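Local coordinates for protein heterodimeric restriction endonuclease R.BspD6I small subunit (Bacillus sp., PDB 2P14) that serves as the catalytic subunit of a heterodimeric type IIS restriction endonuclease, probably cutting one DNA strand beside its site-specific nickase partner, at residues I160-D168 / W177-L185. Numbering follows the deposited sequence.
Sequences ILIKLLRSD and WLTFIEYNL
R166 lies over one face of the F180 ring. Its CD sits 3.8 Å from the ring centroid, a CH-pi contact. R166 CZ lies 4.6 Å from the F180 ring centroid, a cation-pi contact. The two planes stand 79° apart, so the guanidinium turns an edge to the ring, and R166 NH1 comes 3.2 Å from F180 CD1. Bends at chi2 and chi3 fold the arginine chain back over the phenyl group. D168 holds the guanidinium from the side: R166 NE and NH2 each bond one carboxylate oxygen, nearly straight and in plane, which should fix its rotation. W177 reaches across to the C-terminal end of helix 154-165. Its CG is anti to the backbone N (chi1 -178°), and W177 NE1 gives a hydrogen bond to L164 O (2.8 Å), in the plane of both indole and carbonyl. R166 CB rests 3.7 Å from W177 CD1. L164 CD2 reaches F180 CE2 (4.3 Å), at the rim of the ring, and I181 CG1. L164 CD1 meets L185 CD1 at 4.0 Å. L164, I181 and L185 also touch strand 130-134. The arrangement is a roughly antiparallel helical hairpin, the segment axes at 139°, laid against strand 130-134, an outermost strand of the mixed sheet, consistent with the PD-(D/E)XK nuclease fold.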
ATOM      1  N   ILE A 160       9.512  -9.449  -3.053  1.00 14.59           N
ATOM      2  CA  ILE A 160       9.932  -8.413  -2.111  1.00 15.00           C
ATOM      3  C   ILE A 160       8.882  -8.265  -1.001  1.00 13.88           C
ATOM      4  O   ILE A 160       9.232  -8.189   0.180  1.00 13.82           O
ATOM      5  CB  ILE A 160      10.164  -7.079  -2.836  1.00 15.27           C
ATOM      6  CG1 ILE A 160      11.467  -7.126  -3.633  1.00 16.69           C
ATOM      7  CG2 ILE A 160      10.180  -5.905  -1.866  1.00 17.27           C
ATOM      8  CD1 ILE A 160      11.472  -6.155  -4.795  1.00 18.43           C
ATOM      9  N   LEU A 161       7.606  -8.223  -1.384  1.00 14.17           N
ATOM     10  CA  LEU A 161       6.533  -8.099  -0.375  1.00 14.08           C
ATOM     11  C   LEU A 161       6.572  -9.285   0.596  1.00 13.82           C
ATOM     12  O   LEU A 161       6.397  -9.095   1.809  1.00 14.09           O
ATOM     13  CB  LEU A 161       5.167  -7.995  -1.050  1.00 15.30           C
ATOM     14  CG  LEU A 161       4.905  -6.684  -1.804  1.00 16.44           C
ATOM     15  CD1 LEU A 161       3.541  -6.772  -2.429  1.00 17.76           C
ATOM     16  CD2 LEU A 161       5.013  -5.455  -0.852  1.00 15.84           C
ATOM     17  N   ILE A 162       6.847 -10.497   0.089  1.00 13.26           N
ATOM     18  CA  ILE A 162       6.906 -11.680   0.975  1.00 13.12           C
ATOM     19  C   ILE A 162       8.095 -11.544   1.941  1.00 13.28           C
ATOM     20  O   ILE A 162       7.954 -11.827   3.135  1.00 13.97           O
ATOM     21  CB  ILE A 162       6.969 -12.986   0.162  1.00 13.42           C
ATOM     22  CG1 ILE A 162       5.630 -13.170  -0.575  1.00 13.91           C
ATOM     23  CG2 ILE A 162       7.336 -14.186   1.070  1.00 13.82           C
ATOM     24  CD1 ILE A 162       5.644 -14.314  -1.592  1.00 16.54           C
ATOM     25  N   LYS A 163       9.237 -11.090   1.429  1.00 13.26           N
ATOM     26  CA  LYS A 163      10.389 -10.829   2.287  1.00 14.51           C
ATOM     27  C   LYS A 163      10.034  -9.819   3.391  1.00 14.14           C
ATOM     28  O   LYS A 163      10.325 -10.055   4.563  1.00 14.76           O
ATOM     29  CB  LYS A 163      11.559 -10.306   1.459  1.00 14.78           C
ATOM     30  CG  LYS A 163      12.830 -10.051   2.235  1.00 19.47           C
ATOM     31  CD  LYS A 163      13.877  -9.438   1.299  1.00 23.65           C
ATOM     32  CE  LYS A 163      13.345  -8.206   0.554  1.00 28.31           C
ATOM     33  NZ  LYS A 163      14.392  -7.606  -0.328  1.00 31.56           N
ATOM     34  N   LEU A 164       9.405  -8.703   3.008  1.00 13.43           N
ATOM     35  CA  LEU A 164       9.097  -7.626   3.943  1.00 13.67           C
ATOM     36  C   LEU A 164       8.005  -8.005   4.948  1.00 12.97           C
ATOM     37  O   LEU A 164       8.004  -7.503   6.073  1.00 13.41           O
ATOM     38  CB  LEU A 164       8.645  -6.389   3.180  1.00 12.99           C
ATOM     39  CG  LEU A 164       9.725  -5.773   2.317  1.00 12.51           C
ATOM     40  CD1 LEU A 164       9.110  -4.603   1.506  1.00 14.33           C
ATOM     41  CD2 LEU A 164      10.940  -5.295   3.128  1.00 13.87           C
ATOM     42  N   LEU A 165       7.134  -8.926   4.528  1.00 13.00           N
ATOM     43  CA  LEU A 165       6.066  -9.451   5.381  1.00 13.73           C
ATOM     44  C   LEU A 165       6.583 -10.073   6.676  1.00 14.26           C
ATOM     45  O   LEU A 165       5.913  -9.977   7.718  1.00 13.67           O
ATOM     46  CB  LEU A 165       5.214 -10.469   4.606  1.00 13.94           C
ATOM     47  CG  LEU A 165       4.048 -11.129   5.357  1.00 13.88           C
ATOM     48  CD1 LEU A 165       2.946 -10.115   5.779  1.00 12.53           C
ATOM     49  CD2 LEU A 165       3.460 -12.255   4.481  1.00 14.30           C
ATOM     50  N   ARG A 166       7.765 -10.695   6.609  1.00 13.75           N
ATOM     51  CA  ARG A 166       8.302 -11.407   7.763  1.00 14.35           C
ATOM     52  C   ARG A 166       7.259 -12.295   8.464  1.00 14.77           C
ATOM     53  O   ARG A 166       6.971 -12.132   9.666  1.00 14.73           O
ATOM     54  CB  ARG A 166       8.923 -10.423   8.763  1.00 13.47           C
ATOM     55  CG  ARG A 166      10.209  -9.709   8.250  1.00 15.10           C
ATOM     56  CD  ARG A 166      11.343 -10.688   7.925  1.00 15.07           C
ATOM     57  NE  ARG A 166      11.713 -11.510   9.085  1.00 16.42           N
ATOM     58  CZ  ARG A 166      12.583 -11.157  10.042  1.00 16.58           C
ATOM     59  NH1 ARG A 166      13.183  -9.981  10.029  1.00 17.62           N
ATOM     60  NH2 ARG A 166      12.825 -11.982  11.057  1.00 20.27           N
ATOM     61  N   SER A 167       6.777 -13.288   7.732  1.00 15.20           N
ATOM     62  CA  SER A 167       5.783 -14.211   8.275  1.00 16.52           C
ATOM     63  C   SER A 167       6.302 -15.050   9.451  1.00 16.78           C
ATOM     64  O   SER A 167       5.507 -15.692  10.149  1.00 17.54           O
ATOM     65  CB  SER A 167       5.195 -15.085   7.162  1.00 17.71           C
ATOM     66  OG  SER A 167       6.121 -16.063   6.742  1.00 21.21           O
ATOM     67  N   ASP A 168       7.616 -15.037   9.647  1.00 16.84           N
ATOM     68  CA  ASP A 168       8.236 -15.735  10.777  1.00 17.39           C
ATOM     69  C   ASP A 168       8.033 -14.949  12.063  1.00 17.59           C
ATOM     70  O   ASP A 168       8.184 -15.499  13.156  1.00 19.39           O
ATOM     71  CB  ASP A 168       9.743 -15.943  10.557  1.00 17.49           C
ATOM     72  CG  ASP A 168      10.485 -14.625  10.313  1.00 17.74           C
ATOM     73  OD1 ASP A 168      10.111 -13.920   9.363  1.00 17.11           O
ATOM     74  OD2 ASP A 168      11.430 -14.314  11.061  1.00 21.16           O
ATOM     75  N   TRP A 177       9.853  -6.176  13.372  1.00 13.43           N
ATOM     76  CA  TRP A 177       9.364  -6.205  12.020  1.00 12.29           C
ATOM     77  C   TRP A 177       9.558  -4.854  11.365  1.00 11.71           C
ATOM     78  O   TRP A 177      10.061  -4.763  10.222  1.00 12.27           O
ATOM     79  CB  TRP A 177       7.857  -6.534  12.048  1.00 11.38           C
ATOM     80  CG  TRP A 177       7.170  -6.662  10.702  1.00 11.06           C
ATOM     81  CD1 TRP A 177       7.749  -7.004   9.491  1.00 12.14           C
ATOM     82  CD2 TRP A 177       5.777  -6.503  10.451  1.00 11.78           C
ATOM     83  NE1 TRP A 177       6.785  -7.084   8.518  1.00 12.05           N
ATOM     84  CE2 TRP A 177       5.565  -6.776   9.081  1.00 11.56           C
ATOM     85  CE3 TRP A 177       4.669  -6.155  11.264  1.00 11.45           C
ATOM     86  CZ2 TRP A 177       4.291  -6.723   8.492  1.00 11.37           C
ATOM     87  CZ3 TRP A 177       3.410  -6.104  10.680  1.00 10.59           C
ATOM     88  CH2 TRP A 177       3.231  -6.377   9.316  1.00 11.54           C
ATOM     89  N   LEU A 178       9.101  -3.795  12.036  1.00 12.97           N
ATOM     90  CA  LEU A 178       9.219  -2.482  11.425  1.00 12.71           C
ATOM     91  C   LEU A 178      10.697  -2.075  11.239  1.00 12.59           C
ATOM     92  O   LEU A 178      11.061  -1.413  10.251  1.00 13.76           O
ATOM     93  CB  LEU A 178       8.456  -1.423  12.211  1.00 13.26           C
ATOM     94  CG  LEU A 178       6.931  -1.553  12.312  1.00 14.32           C
ATOM     95  CD1 LEU A 178       6.344  -0.317  13.059  1.00 13.31           C
ATOM     96  CD2 LEU A 178       6.254  -1.776  10.919  1.00 15.84           C
ATOM     97  N   THR A 179      11.549  -2.466  12.184  1.00 13.72           N
ATOM     98  CA  THR A 179      12.994  -2.260  12.027  1.00 14.09           C
ATOM     99  C   THR A 179      13.540  -2.955  10.786  1.00 13.19           C
ATOM    100  O   THR A 179      14.304  -2.376  10.025  1.00 13.52           O
ATOM    101  CB  THR A 179      13.756  -2.730  13.278  1.00 15.03           C
ATOM    102  OG1 THR A 179      13.270  -1.980  14.414  1.00 16.06           O
ATOM    103  CG2 THR A 179      15.284  -2.514  13.110  1.00 15.98           C
ATOM    104  N   PHE A 180      13.069  -4.168  10.543  1.00 11.90           N
ATOM    105  CA  PHE A 180      13.543  -4.907   9.382  1.00 12.77           C
ATOM    106  C   PHE A 180      13.172  -4.202   8.085  1.00 11.99           C
ATOM    107  O   PHE A 180      13.961  -4.129   7.139  1.00 12.78           O
ATOM    108  CB  PHE A 180      12.978  -6.328   9.389  1.00 12.99           C
ATOM    109  CG  PHE A 180      13.334  -7.106   8.175  1.00 13.75           C
ATOM    110  CD1 PHE A 180      14.560  -7.771   8.109  1.00 14.94           C
ATOM    111  CD2 PHE A 180      12.453  -7.184   7.079  1.00 13.77           C
ATOM    112  CE1 PHE A 180      14.916  -8.469   6.973  1.00 16.61           C
ATOM    113  CE2 PHE A 180      12.799  -7.903   5.951  1.00 15.45           C
ATOM    114  CZ  PHE A 180      14.031  -8.553   5.897  1.00 15.48           C
ATOM    115  N   ILE A 181      11.940  -3.704   8.020  1.00 12.73           N
ATOM    116  CA  ILE A 181      11.496  -3.027   6.800  1.00 13.37           C
ATOM    117  C   ILE A 181      12.325  -1.787   6.526  1.00 14.23           C
ATOM    118  O   ILE A 181      12.838  -1.589   5.403  1.00 15.00           O
ATOM    119  CB  ILE A 181       9.999  -2.708   6.904  1.00 12.31           C
ATOM    120  CG1 ILE A 181       9.201  -4.001   6.964  1.00 13.61           C
ATOM    121  CG2 ILE A 181       9.540  -1.877   5.699  1.00 14.16           C
ATOM    122  CD1 ILE A 181       7.686  -3.799   7.208  1.00 14.27           C
ATOM    123  N   GLU A 182      12.496  -0.985   7.566  1.00 15.06           N
ATOM    124  CA  GLU A 182      13.300   0.219   7.464  1.00 16.24           C
ATOM    125  C   GLU A 182      14.708  -0.133   7.022  1.00 16.57           C
ATOM    126  O   GLU A 182      15.205   0.468   6.076  1.00 17.65           O
ATOM    127  CB  GLU A 182      13.284   0.993   8.782  1.00 16.88           C
ATOM    128  CG  GLU A 182      14.135   2.256   8.758  1.00 21.45           C
ATOM    129  CD  GLU A 182      13.635   3.358   7.817  1.00 27.65           C
ATOM    130  OE1 GLU A 182      12.470   3.337   7.358  1.00 26.70           O
ATOM    131  OE2 GLU A 182      14.433   4.278   7.527  1.00 30.58           O
ATOM    132  N   TYR A 183      15.316  -1.127   7.670  1.00 16.31           N
ATOM    133  CA  TYR A 183      16.710  -1.495   7.389  1.00 17.63           C
ATOM    134  C   TYR A 183      16.879  -1.920   5.941  1.00 20.03           C
ATOM    135  O   TYR A 183      17.843  -1.527   5.278  1.00 20.30           O
ATOM    136  CB  TYR A 183      17.117  -2.629   8.314  1.00 16.26           C
ATOM    137  CG  TYR A 183      18.588  -3.014   8.190  1.00 13.85           C
ATOM    138  CD1 TYR A 183      19.553  -2.295   8.883  1.00 14.14           C
ATOM    139  CD2 TYR A 183      18.994  -4.096   7.422  1.00 15.05           C
ATOM    140  CE1 TYR A 183      20.886  -2.609   8.782  1.00 15.29           C
ATOM    141  CE2 TYR A 183      20.334  -4.426   7.310  1.00 16.00           C
ATOM    142  CZ  TYR A 183      21.269  -3.682   8.006  1.00 15.89           C
ATOM    143  OH  TYR A 183      22.608  -3.984   7.940  1.00 15.45           O
ATOM    144  N   ASN A 184      15.951  -2.749   5.472  1.00 22.12           N
ATOM    145  CA  ASN A 184      15.974  -3.196   4.079  0.50 24.39           C
ATOM    146  C   ASN A 184      15.712  -2.070   3.086  1.00 25.51           C
ATOM    147  O   ASN A 184      16.347  -2.017   2.020  1.00 27.98           O
ATOM    148  CB  ASN A 184      15.016  -4.357   3.879  0.50 24.58           C
ATOM    149  CG  ASN A 184      15.548  -5.647   4.453  0.50 24.35           C
ATOM    150  OD1 ASN A 184      16.144  -5.667   5.528  0.50 25.56           O
ATOM    151  ND2 ASN A 184      15.332  -6.747   3.733  0.50 27.61           N
ATOM    152  N   LEU A 185      14.825  -1.140   3.435  1.00 26.77           N
ATOM    153  CA  LEU A 185      14.484   0.002   2.566  1.00 27.77           C
ATOM    154  C   LEU A 185      15.021   1.352   3.116  1.00 28.89           C
ATOM    155  O   LEU A 185      16.196   1.676   2.921  0.50 29.60           O
ATOM    156  CB  LEU A 185      12.970   0.040   2.257  1.00 26.17           C
ATOM    157  CG  LEU A 185      12.218  -1.175   1.676  1.00 25.12           C
ATOM    158  CD1 LEU A 185      10.721  -0.947   1.792  1.00 22.90           C
ATOM    159  CD2 LEU A 185      12.578  -1.505   0.217  1.00 27.40           C
TER